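Local coordinates for hypothetical protein SA2161 (Staphylococcus aureus, PDB 1Y7R) that is of unknown function but, as a member of the GNAT family, probably transfers an acetyl group from acetyl-CoA to an unidentified acceptor, at residues 43-55 with 67-80. The protein carries 4 engineered substitutions. Residues are numbered along the deposited sequence; the frame is centred on the assembly and turned at random.
Sequences TLYDKDRLIGMGR and VDIAVLKSYQGQAY. Engineered in segment 67-80: Leu72 (natural residue Ser), Ala79 (natural residue Asp). With PO4 (phosphate ion), chain C; PO4 (phosphate ion), chain D.
Ile51 holds CG1 between its backbone N and carbonyl carbon (chi1 72°), which leaves CG2 over one face of the Tyr75 ring; chi2, 79°, then carries CD1 over one face of the Tyr80 ring. Both are CH-pi contacts; CG2 lies 3.7 Å from the centroid of the Tyr75 ring. The backbone frame is the antiparallel hairpin of strands 49-58 and 63-71 in the GNAT-family sheet. After strand 63-71 the chain runs through a short 3-10 segment and a glycine-bearing loop into helix 80-95. In GNAT enzymes this loop is the pyrophosphate-binding site for acetyl-CoA. Here two phosphate ions, probably from the crystallisation liquor, sit there; Gly77 N donates to one of them. The loop carries engineered Ala79, and engineered Leu72 precedes the 3-10 segment.

Met53 and Ala70 form a hydrogen-bonded pair, with Met53 N 2.9 Å from Ala70 O. A beta bulge then shifts the register by one before the pair Arg55-Val67. Asp68, within the bulge, takes the Arg55 NH1 salt bridge on OD2. The two side chains lie side by side, and the oxygen is close to the guanidinium plane. Asp68 OD2 also accepts from Tyr14, and OD1 pairs with Arg18. Arg55 NH2 reaches Asp59 of the second subunit, so this end of the hairpin lies at the dimer interface.

At the other end Arg49 extends its chain, CG anti to the backbone N (chi1 -176°). Leu72 CD1 sits over the centre of the Arg49 guanidinium, 3.4 Å from Arg49 CZ. One water accepts from Arg49 NH1 and donates to Tyr75 OH. Tyr75 OH donates a hydrogen bond to Asp46 OD2; the 2.5 Å between Tyr75 OH and Asp46 OD2 is very short and its exact value is doubtful.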
ATOM      1  N   THR A  43      -7.767  -3.685 -16.708  1.00  5.28           N
ATOM      2  CA  THR A  43      -6.916  -3.766 -17.892  1.00  5.46           C
ATOM      3  C   THR A  43      -7.678  -3.228 -19.100  1.00  5.76           C
ATOM      4  O   THR A  43      -8.908  -3.387 -19.204  1.00  5.90           O
ATOM      5  CB  THR A  43      -6.416  -5.210 -18.178  1.00  6.22           C
ATOM      6  OG1 THR A  43      -7.484  -6.144 -17.952  1.00  8.26           O
ATOM      7  CG2 THR A  43      -5.197  -5.558 -17.238  1.00  8.12           C
ATOM      8  N   LEU A  44      -6.941  -2.537 -19.964  1.00  5.74           N
ATOM      9  CA  LEU A  44      -7.470  -1.932 -21.189  1.00  5.64           C
ATOM     10  C   LEU A  44      -6.782  -2.563 -22.376  1.00  6.16           C
ATOM     11  O   LEU A  44      -5.547  -2.674 -22.412  1.00  6.48           O
ATOM     12  CB  LEU A  44      -7.167  -0.440 -21.223  1.00  6.68           C
ATOM     13  CG  LEU A  44      -7.661   0.386 -20.029  1.00  6.97           C
ATOM     14  CD1 LEU A  44      -7.240   1.829 -20.268  1.00  8.31           C
ATOM     15  CD2 LEU A  44      -9.139   0.337 -19.807  1.00 10.54           C
ATOM     16  N   TYR A  45      -7.577  -2.931 -23.365  1.00  6.77           N
ATOM     17  CA  TYR A  45      -7.045  -3.576 -24.561  1.00  7.49           C
ATOM     18  C   TYR A  45      -7.482  -2.810 -25.819  1.00  8.24           C
ATOM     19  O   TYR A  45      -8.655  -2.398 -25.928  1.00  8.68           O
ATOM     20  CB  TYR A  45      -7.539  -5.015 -24.678  1.00  9.18           C
ATOM     21  CG  TYR A  45      -7.019  -5.973 -23.647  1.00 11.31           C
ATOM     22  CD1 TYR A  45      -5.834  -6.675 -23.870  1.00 11.11           C
ATOM     23  CD2 TYR A  45      -7.726  -6.231 -22.479  1.00 11.29           C
ATOM     24  CE1 TYR A  45      -5.342  -7.575 -22.946  1.00 13.07           C
ATOM     25  CE2 TYR A  45      -7.241  -7.151 -21.538  1.00 13.47           C
ATOM     26  CZ  TYR A  45      -6.053  -7.822 -21.783  1.00 13.99           C
ATOM     27  OH  TYR A  45      -5.564  -8.723 -20.835  1.00 15.51           O
ATOM     28  N   ASP A  46      -6.537  -2.627 -26.740  1.00  8.64           N
ATOM     29  CA  ASP A  46      -6.804  -2.039 -28.040  1.00  8.72           C
ATOM     30  C   ASP A  46      -6.713  -3.234 -28.973  1.00  9.35           C
ATOM     31  O   ASP A  46      -5.601  -3.754 -29.193  1.00  8.24           O
ATOM     32  CB  ASP A  46      -5.740  -0.985 -28.418  1.00  9.12           C
ATOM     33  CG  ASP A  46      -5.997  -0.362 -29.785  1.00 11.15           C
ATOM     34  OD1 ASP A  46      -6.953  -0.786 -30.454  1.00 12.03           O
ATOM     35  OD2 ASP A  46      -5.244   0.559 -30.224  1.00 13.82           O
ATOM     36  N   LYS A  47      -7.879  -3.668 -29.477  1.00  9.66           N
ATOM     37  CA  LYS A  47      -8.021  -4.926 -30.223  1.00 10.44           C
ATOM     38  C   LYS A  47      -7.449  -6.045 -29.326  1.00 10.60           C
ATOM     39  O   LYS A  47      -7.970  -6.251 -28.233  1.00 10.58           O
ATOM     40  CB  LYS A  47      -7.403  -4.816 -31.631  1.00 10.87           C
ATOM     41  CG  LYS A  47      -8.200  -3.807 -32.478  1.00 14.79           C
ATOM     42  CD  LYS A  47      -7.626  -3.664 -33.888  1.00 19.69           C
ATOM     43  CE  LYS A  47      -7.459  -2.175 -34.238  1.00 22.95           C
ATOM     44  NZ  LYS A  47      -7.013  -1.976 -35.646  1.00 27.13           N
ATOM     45  N   ASP A  48      -6.376  -6.712 -29.730  1.00 10.35           N
ATOM     46  CA  ASP A  48      -5.826  -7.783 -28.890  1.00 11.16           C
ATOM     47  C   ASP A  48      -4.541  -7.397 -28.153  1.00 10.15           C
ATOM     48  O   ASP A  48      -3.822  -8.272 -27.667  1.00 11.61           O
ATOM     49  CB  ASP A  48      -5.630  -9.074 -29.695  1.00 12.48           C
ATOM     50  CG  ASP A  48      -6.934  -9.661 -30.178  1.00 16.71           C
ATOM     51  OD1 ASP A  48      -8.021  -9.176 -29.767  1.00 19.49           O
ATOM     52  OD2 ASP A  48      -6.852 -10.609 -30.996  1.00 22.08           O
ATOM     53  N   ARG A  49      -4.283  -6.103 -28.020  1.00  8.87           N
ATOM     54  CA  ARG A  49      -3.076  -5.654 -27.329  1.00  7.47           C
ATOM     55  C   ARG A  49      -3.414  -4.991 -26.005  1.00  7.20           C
ATOM     56  O   ARG A  49      -4.277  -4.091 -25.970  1.00  6.88           O
ATOM     57  CB  ARG A  49      -2.300  -4.652 -28.165  1.00  8.24           C
ATOM     58  CG  ARG A  49      -0.975  -4.220 -27.536  1.00  9.39           C
ATOM     59  CD  ARG A  49      -0.299  -3.159 -28.373  1.00  8.71           C
ATOM     60  NE  ARG A  49       1.066  -2.931 -27.891  1.00  8.02           N
ATOM     61  CZ  ARG A  49       1.834  -1.922 -28.269  1.00  8.47           C
ATOM     62  NH1 ARG A  49       1.379  -1.003 -29.120  1.00  9.70           N
ATOM     63  NH2 ARG A  49       3.047  -1.817 -27.750  1.00  8.71           N
ATOM     64  N   LEU A  50      -2.703  -5.399 -24.949  1.00  6.40           N
ATOM     65  CA  LEU A  50      -2.872  -4.737 -23.651  1.00  6.22           C
ATOM     66  C   LEU A  50      -2.189  -3.370 -23.736  1.00  5.96           C
ATOM     67  O   LEU A  50      -0.987  -3.318 -24.021  1.00  6.41           O
ATOM     68  CB  LEU A  50      -2.216  -5.541 -22.518  1.00  6.82           C
ATOM     69  CG  LEU A  50      -2.362  -4.967 -21.103  1.00  7.31           C
ATOM     70  CD1 LEU A  50      -3.786  -4.986 -20.607  1.00  9.97           C
ATOM     71  CD2 LEU A  50      -1.480  -5.715 -20.098  1.00  7.22           C
ATOM     72  N   ILE A  51      -2.929  -2.294 -23.439  1.00  4.99           N
ATOM     73  CA  ILE A  51      -2.329  -0.970 -23.472  1.00  5.07           C
ATOM     74  C   ILE A  51      -2.247  -0.245 -22.107  1.00  4.76           C
ATOM     75  O   ILE A  51      -1.555   0.768 -21.975  1.00  6.19           O
ATOM     76  CB  ILE A  51      -2.954  -0.112 -24.577  1.00  4.49           C
ATOM     77  CG1 ILE A  51      -4.388   0.322 -24.233  1.00  7.02           C
ATOM     78  CG2 ILE A  51      -2.891  -0.877 -25.919  1.00  6.70           C
ATOM     79  CD1 ILE A  51      -4.460   1.487 -23.282  1.00 10.41           C
ATOM     80  N   GLY A  52      -2.958  -0.775 -21.106  1.00  4.77           N
ATOM     81  CA  GLY A  52      -2.999  -0.105 -19.806  1.00  5.19           C
ATOM     82  C   GLY A  52      -3.549  -0.980 -18.711  1.00  5.44           C
ATOM     83  O   GLY A  52      -4.274  -1.948 -18.968  1.00  5.47           O
HETATM   84  N   MSE A  53      -3.152  -0.665 -17.482  1.00  6.42           N
HETATM   85  CA  MSE A  53      -3.617  -1.403 -16.308  1.00  8.48           C
HETATM   86  C   MSE A  53      -3.501  -0.533 -15.064  1.00  6.85           C
HETATM   87  O   MSE A  53      -2.789   0.464 -15.029  1.00  6.70           O
HETATM   88  CB  MSE A  53      -2.801  -2.677 -16.092  1.00  8.15           C
HETATM   89  CG  MSE A  53      -1.484  -2.413 -15.461  1.00  8.92           C
HETATM   90 SE   MSE A  53      -0.565  -4.114 -15.279  1.00 21.69          SE
HETATM   91  CE  MSE A  53      -1.921  -5.142 -14.689  1.00 14.45           C
ATOM     92  N   GLY A  54      -4.216  -0.938 -14.043  1.00  5.91           N
ATOM     93  CA  GLY A  54      -4.023  -0.408 -12.678  1.00  5.05           C
ATOM     94  C   GLY A  54      -4.448  -1.474 -11.679  1.00  4.70           C
ATOM     95  O   GLY A  54      -5.276  -2.350 -11.992  1.00  4.85           O
ATOM     96  N   ARG A  55      -3.869  -1.433 -10.477  1.00  5.31           N
ATOM     97  CA  ARG A  55      -4.159  -2.469  -9.477  1.00  5.02           C
ATOM     98  C   ARG A  55      -4.375  -1.803  -8.120  1.00  5.82           C
ATOM     99  O   ARG A  55      -3.926  -0.671  -7.900  1.00  7.07           O
ATOM    100  CB  ARG A  55      -3.008  -3.506  -9.408  1.00  5.03           C
ATOM    101  CG  ARG A  55      -2.709  -4.159 -10.765  1.00  3.37           C
ATOM    102  CD  ARG A  55      -1.460  -5.002 -10.781  1.00  6.56           C
ATOM    103  NE  ARG A  55      -1.596  -6.223  -9.967  1.00  8.30           N
ATOM    104  CZ  ARG A  55      -0.752  -6.628  -9.016  1.00  7.09           C
ATOM    105  NH1 ARG A  55       0.353  -5.942  -8.714  1.00  9.92           N
ATOM    106  NH2 ARG A  55      -1.020  -7.779  -8.396  1.00  8.19           N
ATOM    107  N   VAL A  67      -1.554   0.862  -7.116  1.00  5.95           N
ATOM    108  CA  VAL A  67      -0.216   0.482  -7.581  1.00  7.08           C
ATOM    109  C   VAL A  67      -0.271   0.107  -9.057  1.00  7.02           C
ATOM    110  O   VAL A  67      -1.352  -0.155  -9.566  1.00  7.68           O
ATOM    111  CB  VAL A  67       0.388  -0.707  -6.756  1.00  7.04           C
ATOM    112  CG1 VAL A  67       0.573  -0.329  -5.272  1.00  8.38           C
ATOM    113  CG2 VAL A  67      -0.437  -2.044  -6.914  1.00  6.55           C
ATOM    114  N   ASP A  68       0.880   0.095  -9.731  1.00  8.29           N
ATOM    115  CA  ASP A  68       0.971  -0.425 -11.109  1.00  8.90           C
ATOM    116  C   ASP A  68       0.071   0.303 -12.086  1.00  8.87           C
ATOM    117  O   ASP A  68      -0.543  -0.325 -12.966  1.00  8.92           O
ATOM    118  CB  ASP A  68       0.654  -1.928 -11.130  1.00  9.70           C
ATOM    119  CG  ASP A  68       1.815  -2.761 -10.652  1.00 12.55           C
ATOM    120  OD1 ASP A  68       2.964  -2.337 -10.874  1.00 19.58           O
ATOM    121  OD2 ASP A  68       1.612  -3.812 -10.041  1.00 14.49           O
ATOM    122  N   ILE A  69      -0.017   1.637 -11.969  1.00  8.37           N
ATOM    123  CA  ILE A  69      -0.739   2.413 -12.992  1.00  8.32           C
ATOM    124  C   ILE A  69       0.195   2.535 -14.188  1.00  8.43           C
ATOM    125  O   ILE A  69       1.132   3.353 -14.184  1.00  9.26           O
ATOM    126  CB  ILE A  69      -1.163   3.802 -12.463  1.00  8.23           C
ATOM    127  CG1 ILE A  69      -2.004   3.614 -11.191  1.00  9.14           C
ATOM    128  CG2 ILE A  69      -1.962   4.596 -13.542  1.00  9.30           C
ATOM    129  CD1 ILE A  69      -3.285   2.906 -11.395  1.00 11.53           C
ATOM    130  N   ALA A  70      -0.059   1.726 -15.213  1.00  7.86           N
ATOM    131  CA  ALA A  70       0.886   1.594 -16.315  1.00  6.62           C
ATOM    132  C   ALA A  70       0.118   1.760 -17.603  1.00  7.14           C
ATOM    133  O   ALA A  70      -0.811   0.987 -17.866  1.00  7.68           O
ATOM    134  CB  ALA A  70       1.517   0.213 -16.290  1.00  8.72           C
ATOM    135  N   VAL A  71       0.518   2.729 -18.417  1.00  5.19           N
ATOM    136  CA  VAL A  71      -0.083   2.915 -19.745  1.00  5.02           C
ATOM    137  C   VAL A  71       1.089   2.925 -20.732  1.00  5.52           C
ATOM    138  O   VAL A  71       2.078   3.612 -20.488  1.00  4.85           O
ATOM    139  CB  VAL A  71      -0.879   4.269 -19.802  1.00  5.34           C
ATOM    140  CG1 VAL A  71      -1.280   4.631 -21.235  1.00  6.00           C
ATOM    141  CG2 VAL A  71      -2.098   4.252 -18.803  1.00  6.35           C
ATOM    142  N   LEU A  72       0.997   2.178 -21.833  1.00  4.11           N
ATOM    143  CA  LEU A  72       2.047   2.228 -22.867  1.00  4.84           C
ATOM    144  C   LEU A  72       2.471   3.647 -23.186  1.00  5.77           C
ATOM    145  O   LEU A  72       1.625   4.546 -23.354  1.00  4.37           O
ATOM    146  CB  LEU A  72       1.581   1.568 -24.154  1.00  6.19           C
ATOM    147  CG  LEU A  72       1.338   0.074 -24.065  1.00  6.22           C
ATOM    148  CD1 LEU A  72       0.752  -0.377 -25.403  1.00  5.47           C
ATOM    149  CD2 LEU A  72       2.668  -0.631 -23.785  1.00  5.92           C
ATOM    150  N   LYS A  73       3.786   3.848 -23.297  1.00  6.22           N
ATOM    151  CA  LYS A  73       4.294   5.169 -23.659  1.00  8.51           C
ATOM    152  C   LYS A  73       3.572   5.693 -24.918  1.00  8.39           C
ATOM    153  O   LYS A  73       3.142   6.848 -24.946  1.00  9.39           O
ATOM    154  CB  LYS A  73       5.789   5.090 -23.885  1.00  9.83           C
ATOM    155  CG  LYS A  73       6.627   6.074 -23.065  1.00 15.21           C
ATOM    156  CD  LYS A  73       6.234   6.207 -21.592  1.00 19.04           C
ATOM    157  CE  LYS A  73       6.920   7.456 -20.961  1.00 20.13           C
ATOM    158  NZ  LYS A  73       6.301   7.930 -19.658  1.00 24.19           N
ATOM    159  N   SER A  74       3.367   4.827 -25.906  1.00  9.06           N
ATOM    160  CA  SER A  74       2.760   5.235 -27.174  1.00  9.06           C
ATOM    161  C   SER A  74       1.269   5.594 -27.036  1.00  8.73           C
ATOM    162  O   SER A  74       0.716   6.257 -27.921  1.00  8.59           O
ATOM    163  CB  SER A  74       2.955   4.168 -28.260  1.00 10.23           C
ATOM    164  OG  SER A  74       2.362   2.944 -27.859  1.00 10.68           O
ATOM    165  N   TYR A  75       0.636   5.174 -25.933  1.00  6.80           N
ATOM    166  CA  TYR A  75      -0.767   5.499 -25.634  1.00  7.31           C
ATOM    167  C   TYR A  75      -0.948   6.563 -24.545  1.00  7.73           C
ATOM    168  O   TYR A  75      -2.100   6.889 -24.173  1.00  6.81           O
ATOM    169  CB  TYR A  75      -1.492   4.226 -25.197  1.00  7.76           C
ATOM    170  CG  TYR A  75      -1.857   3.310 -26.351  1.00  7.75           C
ATOM    171  CD1 TYR A  75      -0.896   2.503 -26.963  1.00  8.80           C
ATOM    172  CD2 TYR A  75      -3.171   3.254 -26.825  1.00 10.33           C
ATOM    173  CE1 TYR A  75      -1.223   1.676 -28.018  1.00  8.67           C
ATOM    174  CE2 TYR A  75      -3.519   2.425 -27.881  1.00 10.19           C
ATOM    175  CZ  TYR A  75      -2.533   1.639 -28.484  1.00 10.13           C
ATOM    176  OH  TYR A  75      -2.872   0.794 -29.531  1.00 12.10           O
ATOM    177  N   GLN A  76       0.157   7.115 -24.027  1.00  7.35           N
ATOM    178  CA  GLN A  76       0.058   8.071 -22.930  1.00  7.61           C
ATOM    179  C   GLN A  76      -0.405   9.435 -23.461  1.00  8.65           C
ATOM    180  O   GLN A  76      -0.334   9.706 -24.670  1.00  8.92           O
ATOM    181  CB  GLN A  76       1.396   8.198 -22.180  1.00  8.60           C
ATOM    182  CG  GLN A  76       1.657   7.028 -21.208  1.00  7.90           C
ATOM    183  CD  GLN A  76       3.009   7.119 -20.497  1.00  9.65           C
ATOM    184  OE1 GLN A  76       3.493   6.137 -19.889  1.00 12.72           O
ATOM    185  NE2 GLN A  76       3.611   8.274 -20.545  1.00  7.81           N
ATOM    186  N   GLY A  77      -0.911  10.272 -22.559  1.00  8.53           N
ATOM    187  CA  GLY A  77      -1.252  11.659 -22.913  1.00  9.21           C
ATOM    188  C   GLY A  77      -2.587  11.809 -23.610  1.00  8.88           C
ATOM    189  O   GLY A  77      -2.848  12.826 -24.270  1.00  8.87           O
ATOM    190  N   GLN A  78      -3.479  10.833 -23.451  1.00  8.51           N
ATOM    191  CA  GLN A  78      -4.792  10.940 -24.113  1.00  9.69           C
ATOM    192  C   GLN A  78      -5.999  10.320 -23.401  1.00  9.04           C
ATOM    193  O   GLN A  78      -6.988   9.969 -24.066  1.00  9.75           O
ATOM    194  CB  GLN A  78      -4.728  10.378 -25.513  1.00 10.34           C
ATOM    195  CG  GLN A  78      -4.320   8.931 -25.594  1.00 12.08           C
ATOM    196  CD  GLN A  78      -3.836   8.638 -26.979  1.00 15.57           C
ATOM    197  OE1 GLN A  78      -4.607   8.737 -27.920  1.00 17.37           O
ATOM    198  NE2 GLN A  78      -2.540   8.367 -27.134  1.00 15.89           N
ATOM    199  N   ALA A  79      -5.916  10.201 -22.074  1.00  7.89           N
ATOM    200  CA  ALA A  79      -7.043   9.787 -21.213  1.00  7.08           C
ATOM    201  C   ALA A  79      -7.053   8.360 -20.734  1.00  6.67           C
ATOM    202  O   ALA A  79      -7.926   8.003 -19.940  1.00  4.08           O
ATOM    203  CB  ALA A  79      -8.365  10.073 -21.837  1.00 11.44           C
ATOM    204  N   TYR A  80      -6.106   7.525 -21.184  1.00  5.84           N
ATOM    205  CA  TYR A  80      -6.177   6.133 -20.725  1.00  5.09           C
ATOM    206  C   TYR A  80      -5.829   5.953 -19.239  1.00  5.94           C
ATOM    207  O   TYR A  80      -6.437   5.115 -18.566  1.00  5.32           O
ATOM    208  CB  TYR A  80      -5.375   5.201 -21.632  1.00  6.62           C
ATOM    209  CG  TYR A  80      -6.060   5.076 -22.976  1.00  4.62           C
ATOM    210  CD1 TYR A  80      -7.358   4.562 -23.073  1.00  6.31           C
ATOM    211  CD2 TYR A  80      -5.449   5.548 -24.117  1.00  7.44           C
ATOM    212  CE1 TYR A  80      -8.006   4.467 -24.306  1.00  8.36           C
ATOM    213  CE2 TYR A  80      -6.084   5.462 -25.360  1.00  7.38           C
ATOM    214  CZ  TYR A  80      -7.357   4.914 -25.437  1.00  6.88           C
ATOM    215  OH  TYR A  80      -8.001   4.840 -26.658  1.00  8.15           O
TER
HETATM  216  P   PO4 C 503      -4.781  11.486 -18.794  0.50  2.06           P
HETATM  217  O1  PO4 C 503      -3.632  11.556 -17.799  0.50  2.00           O
HETATM  218  O2  PO4 C 503      -6.001  12.216 -18.291  0.50  2.00           O
HETATM  219  O3  PO4 C 503      -5.084  10.009 -18.956  0.50  2.00           O
HETATM  220  O4  PO4 C 503      -4.411  11.990 -20.173  0.50  3.35           O
HETATM  221  P   PO4 D 504      -1.642   8.964 -18.868  0.50  9.47           P
HETATM  222  O1  PO4 D 504      -1.870   9.951 -17.745  0.50  8.75           O
HETATM  223  O2  PO4 D 504      -2.844   8.921 -19.773  0.50  7.81           O
HETATM  224  O3  PO4 D 504      -1.490   7.588 -18.240  0.50  5.48           O
HETATM  225  O4  PO4 D 504      -0.454   9.359 -19.712  0.50  6.26           O
HETATM  226  O   HOH W   1      -0.885  -0.684 -30.803  1.00 21.94           O